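Side-chain contacts in 3-polyprenyl-4-hydroxybenzoate decarboxylase and related decarboxylases (Pelotomaculum thermopropionicum, PDB 6H6X), which binds prenylated FMN with manganese and potassium and, as an HmfF enzyme of the UbiD family, probably interconverts 2,5-furandicarboxylic acid with 2-furoic acid and carbon dioxide: residues Leu66-Ala70 against Met71-Val75; Ile190-His193 against Pro194-Leu198; Gly327-Cys330 against Arg331-Ala334. The protein carries 8 engineered substitutions. All coordinates share one frame; numbering follows the deposited sequence.

Contact 1. Residues Leu66-Ala70 against Met71-Val75; sequences LFAAA and MSVPV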
# COMPACT_ATOMS: atom_id res chain seq x y z
N LEU B 66 13.16 13.24 6.20
CA LEU B 66 14.56 13.55 5.98
C LEU B 66 14.80 14.62 4.96
O LEU B 66 15.61 15.49 5.20
CB LEU B 66 15.37 12.31 5.67
CG LEU B 66 15.40 11.38 6.88
CD1 LEU B 66 16.08 10.09 6.51
CD2 LEU B 66 16.10 12.04 8.05
N PHE B 67 14.08 14.64 3.85
CA PHE B 67 14.30 15.75 2.93
C PHE B 67 13.85 17.06 3.52
O PHE B 67 14.42 18.10 3.22
CB PHE B 67 13.62 15.52 1.56
CG PHE B 67 14.39 14.60 0.66
CD1 PHE B 67 15.46 15.08 -0.07
CD2 PHE B 67 14.05 13.29 0.52
CE1 PHE B 67 16.19 14.24 -0.90
CE2 PHE B 67 14.76 12.44 -0.33
CZ PHE B 67 15.83 12.92 -1.05
N ALA B 68 12.81 17.04 4.34
CA ALA B 68 12.39 18.28 5.05
C ALA B 68 13.48 18.74 6.02
O ALA B 68 13.90 19.88 5.97
CB ALA B 68 11.11 18.10 5.81
N ALA B 69 13.97 17.84 6.84
CA ALA B 69 15.16 18.12 7.67
C ALA B 69 16.35 18.70 6.85
O ALA B 69 16.95 19.71 7.24
CB ALA B 69 15.59 16.88 8.40
N ALA B 70 16.64 18.11 5.69
CA ALA B 70 17.72 18.62 4.84
C ALA B 70 17.51 20.04 4.42
O ALA B 70 18.45 20.73 4.09
CB ALA B 70 17.92 17.75 3.60
N MET B 71 16.28 20.49 4.35
CA MET B 71 15.96 21.84 3.96
C MET B 71 15.69 22.74 5.19
O MET B 71 15.29 23.90 5.00
CB MET B 71 14.70 21.83 3.06
CG MET B 71 14.96 21.65 1.58
SD MET B 71 13.38 21.53 0.70
CE MET B 71 13.02 19.85 1.09
N SER B 72 15.88 22.23 6.42
CA SER B 72 15.52 22.97 7.66
C SER B 72 14.06 23.48 7.69
O SER B 72 13.82 24.68 7.85
CB SER B 72 16.48 24.15 7.86
OG SER B 72 17.80 23.67 7.80
N VAL B 73 13.11 22.56 7.46
CA VAL B 73 11.68 22.85 7.53
C VAL B 73 10.93 21.66 8.08
O VAL B 73 11.42 20.50 8.03
CB VAL B 73 10.99 23.25 6.20
CG1 VAL B 73 11.21 24.71 5.87
CG2 VAL B 73 11.36 22.34 5.03
N PRO B 74 9.74 21.93 8.64
CA PRO B 74 8.87 20.76 8.86
C PRO B 74 8.29 20.30 7.47
O PRO B 74 8.21 21.11 6.51
CB PRO B 74 7.80 21.29 9.83
CG PRO B 74 8.00 22.80 9.95
CD PRO B 74 9.07 23.21 8.97
N VAL B 75 7.92 19.03 7.39
CA VAL B 75 7.33 18.45 6.17
C VAL B 75 6.26 19.34 5.55
O VAL B 75 6.26 19.60 4.33
CB VAL B 75 6.71 17.07 6.45
CG1 VAL B 75 6.00 16.52 5.20
CG2 VAL B 75 7.77 16.09 6.93

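Contact 2. Residues Ile190-His193 against Pro194-Leu198; sequences IGVH and PAVLL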
# COMPACT_ATOMS: atom_id res chain seq x y z
N ILE B 190 30.60 14.76 -6.36
CA ILE B 190 30.03 13.58 -5.73
C ILE B 190 30.20 13.72 -4.24
O ILE B 190 31.27 14.05 -3.76
CB ILE B 190 30.72 12.32 -6.21
CG1 ILE B 190 30.55 12.12 -7.71
CG2 ILE B 190 30.17 11.10 -5.48
CD1 ILE B 190 31.47 11.04 -8.29
N GLY B 191 29.13 13.51 -3.49
CA GLY B 191 29.24 13.57 -2.04
C GLY B 191 28.96 14.97 -1.60
O GLY B 191 29.84 15.69 -1.08
N VAL B 192 27.71 15.36 -1.80
CA VAL B 192 27.23 16.66 -1.35
C VAL B 192 26.03 16.51 -0.45
O VAL B 192 25.44 15.44 -0.28
CB VAL B 192 26.92 17.57 -2.54
CG1 VAL B 192 28.15 17.85 -3.37
CG2 VAL B 192 25.82 16.99 -3.44
N HIS B 193 25.70 17.60 0.19
CA HIS B 193 24.56 17.65 1.03
C HIS B 193 23.30 17.37 0.21
O HIS B 193 23.20 17.83 -0.91
CB HIS B 193 24.49 19.03 1.68
CG HIS B 193 23.50 19.11 2.79
ND1 HIS B 193 22.18 19.41 2.57
CD2 HIS B 193 23.65 18.95 4.13
CE1 HIS B 193 21.55 19.42 3.73
NE2 HIS B 193 22.42 19.15 4.69
N PRO B 194 22.31 16.65 0.77
CA PRO B 194 21.06 16.43 0.04
C PRO B 194 20.32 17.64 -0.49
O PRO B 194 19.61 17.53 -1.51
CB PRO B 194 20.18 15.72 1.07
CG PRO B 194 21.16 14.99 1.95
CD PRO B 194 22.34 15.91 2.05
N ALA B 195 20.44 18.79 0.16
CA ALA B 195 19.82 20.01 -0.37
C ALA B 195 20.39 20.38 -1.69
O ALA B 195 19.69 20.93 -2.54
CB ALA B 195 19.98 21.18 0.60
N VAL B 196 21.68 20.10 -1.89
CA VAL B 196 22.32 20.42 -3.16
C VAL B 196 21.82 19.50 -4.29
O VAL B 196 21.60 19.95 -5.43
CB VAL B 196 23.85 20.41 -3.03
CG1 VAL B 196 24.51 20.74 -4.35
CG2 VAL B 196 24.32 21.37 -1.91
N LEU B 197 21.62 18.22 -3.95
CA LEU B 197 21.10 17.21 -4.86
C LEU B 197 19.67 17.54 -5.22
O LEU B 197 19.31 17.50 -6.40
CB LEU B 197 21.17 15.81 -4.25
CG LEU B 197 22.55 15.24 -3.98
CD1 LEU B 197 22.46 13.96 -3.17
CD2 LEU B 197 23.32 14.97 -5.23
N LEU B 198 18.89 17.90 -4.21
CA LEU B 198 17.53 18.33 -4.41
C LEU B 198 17.47 19.55 -5.31
O LEU B 198 16.74 19.57 -6.30
CB LEU B 198 16.88 18.54 -3.07
CG LEU B 198 15.42 18.93 -3.02
CD1 LEU B 198 14.55 17.87 -3.64
CD2 LEU B 198 15.04 19.04 -1.55

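Contact 3. Residues Gly327-Cys330 against Arg331-Ala334; sequences GGSC and RYHA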
# COMPACT_ATOMS: atom_id res chain seq x y z
N GLY B 327 4.69 4.24 -6.52
CA GLY B 327 4.15 3.38 -7.56
C GLY B 327 4.27 3.91 -8.97
O GLY B 327 4.61 3.17 -9.90
N GLY B 328 4.07 5.21 -9.12
CA GLY B 328 4.23 5.93 -10.38
C GLY B 328 5.56 6.50 -10.65
O GLY B 328 5.71 7.37 -11.52
N SER B 329 6.56 6.06 -9.88
CA SER B 329 7.94 6.59 -9.97
C SER B 329 8.08 8.07 -9.64
O SER B 329 9.00 8.74 -10.14
CB SER B 329 8.61 6.21 -11.28
OG SER B 329 8.35 4.78 -11.50
N CYS B 330 7.25 8.54 -8.70
CA CYS B 330 7.17 9.95 -8.32
C CYS B 330 7.22 10.84 -9.55
O CYS B 330 8.00 11.77 -9.65
CB CYS B 330 8.19 10.31 -7.27
SG CYS B 330 8.08 9.28 -5.78
N ARG B 331 6.29 10.56 -10.46
CA ARG B 331 6.29 11.16 -11.77
C ARG B 331 4.95 10.94 -12.55
O ARG B 331 4.40 11.90 -13.09
CB ARG B 331 7.40 10.46 -12.55
CG ARG B 331 7.78 11.09 -13.83
CD ARG B 331 8.76 10.16 -14.53
NE ARG B 331 10.01 9.97 -13.81
CZ ARG B 331 11.12 10.67 -14.02
NH1 ARG B 331 11.17 11.62 -14.95
NH2 ARG B 331 12.20 10.41 -13.29
N TYR B 332 4.48 9.71 -12.65
CA TYR B 332 3.38 9.35 -13.52
C TYR B 332 2.01 9.49 -12.88
O TYR B 332 1.04 9.78 -13.61
CB TYR B 332 3.53 7.87 -14.05
CG TYR B 332 4.78 7.68 -14.87
CD1 TYR B 332 5.10 8.55 -15.90
CD2 TYR B 332 5.65 6.63 -14.62
CE1 TYR B 332 6.26 8.41 -16.61
CE2 TYR B 332 6.83 6.47 -15.35
CZ TYR B 332 7.13 7.36 -16.34
OH TYR B 332 8.25 7.24 -17.13
N HIS B 333 1.94 9.21 -11.57
CA HIS B 333 0.73 9.23 -10.81
C HIS B 333 0.66 10.37 -9.78
O HIS B 333 1.55 10.46 -8.92
CB HIS B 333 0.60 7.91 -10.05
CG HIS B 333 0.16 6.77 -10.88
ND1 HIS B 333 -0.30 5.60 -10.33
CD2 HIS B 333 0.11 6.63 -12.23
CE1 HIS B 333 -0.60 4.77 -11.33
NE2 HIS B 333 -0.36 5.38 -12.49
N ALA B 334 -0.41 11.16 -9.82
CA ALA B 334 -0.64 12.25 -8.87
C ALA B 334 -1.92 12.08 -8.05
O ALA B 334 -2.94 11.59 -8.56
CB ALA B 334 -0.61 13.55 -9.59
O HOH W 1 11.70 9.05 -11.26

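Contact 1. Residues Leu66-Ala70 against Met71-Val75
The helix holding A68 and A69 ends in a Schellman motif: S72, at positive phi (54°), turns the chain so that S72 N donates to A69 O at 2.9 Å and V73 N to A68 O at 3.2 Å. M71 N also reaches A68 O, at 2.9 Å, and arrives on the opposite face of that carbonyl plane from V73 N, while the bond from M71 N to F67 O is weak. Among the side chains, CG2 of V73 leans over A68, 4.3 Å from A68 CB, the apolar pairing usual between these positions of a Schellman cap; CG2 of V75 meets the same methyl at 4.1 Å. The M71 chain is extended until its last torsion (chi3 -79°) folds CE back along the last turn, placing CE 3.1 Å from F67 O. F67 sends its own ring away from the turn, toward M78 and the helix 294-315. Two N-H donors, one on each face of its plane, thus share A68 O. The carbonyls of the last turn are taken up by the N-H groups of M71, S72 and V73, with methyls of V73 and V75 beside A68, before the chain passes on to helix 75-87.

Contact 2. Residues Ile190-His193 against Pro194-Leu198
H193 and P194 set their side chains at about a right angle, and the imidazole does two jobs at the start of helix 194-199. With CG anti to the backbone N (chi1 -168°), the ring swings over the first turn, where ND1 accepts from A195 N at 3.0 Å. That bond is nearly straight, 164° at the hydrogen, although A195 N lies 23° out of the ring plane. One face of the ring receives P194 CD in a CH-pi contact, 3.6 Å from the centroid. Since ND1 is the acceptor, a neutral ring would probably carry its proton on NE2. The main chain adds to this side-chain N-cap: H193 O takes V196 N at 2.9 Å and, weakly, L197 N. Beside the cap, V192 turns CG2 into the angle between two helix residues, 3.7 Å from L197 CD2 and 4.0 Å from V196 CB. All of this is buried. Beyond it, the H193 ring meets W8 of helix 5-14 steeply, V196 and L197 pack on I135 of strand 130-139, L197 also touches L299 of helix 294-315, and the L197 side chain lies about 4 Å from that of I150, a prenylated-FMN-binding residue.

Contact 3. Residues Gly327-Cys330 against Arg331-Ala334
The loop between strands 319-324 and 333-338, neighbours in the mixed sheet of the C-terminal domain, closes through an alpha-turn in which Y332 N donates to G328 O. At 2.9 Å and 164° the bond is short and nearly straight, with the donor tilted 22° from the carbonyl plane. Left-handed backbone angles at S329 and C330 carry the chain round between these ends. Y332 lays its side chain alongside the same carbonyl, CD2 being 3.2 Å from G328 O, while R331 CD sits over one face of the phenol ring, 3.6 Å above its plane and toward the rim. H333 follows as the first residue of its strand: its CB is 4.1 Å from G328 CA, which lies over one face of the imidazole. With only hydrogens on that CA, the backbone of H333 can come in close. R331 runs extended to CG and CD, then bends (chi3 -64°). A water lies an improbably short 2.5 Å from R331 NH2, so that link is doubtful; the water donates to S329 O at 2.9 Å. R331 NH1 forms a salt bridge with E359, and Y260 adds a cation-pi contact; the R331 side chain lies about 6 Å from the bound prenylated FMN. H333 ND1 is hydrogen-bonded to E379 of the second subunit, with H362 stacked on the ring. The chemistry is divided: one backbone bond closes the turn, a water bound to S329 O may link the arginine to it, and two carboxylates fix the ends of R331 and H333, the second across the dimer interface.

Contacts 1 and 2 are neighbours, their centres 13 Å apart, and they touch: A70 O is 3.4 Å from H193 CE1, and M71 CE packs on L198 CD2. One closes a helix and the other opens one, so the end of helix 64-70 meets the start of helix 194-199 although one lies in the N-terminal domain and the other in the Rift-related, FMN-binding-type domain. Contact 2 is wholly buried, whereas contact 1 is buried at F67, A68, A70 and M71 and exposed at S72, P74 and V75. Contact 3 lies in a strand-joining loop, its centre 21 Å from that of contact 1 and 23 Å from that of contact 2. It alone relies on charged groups and reaches the second subunit; the others combine capping bonds with apolar packing.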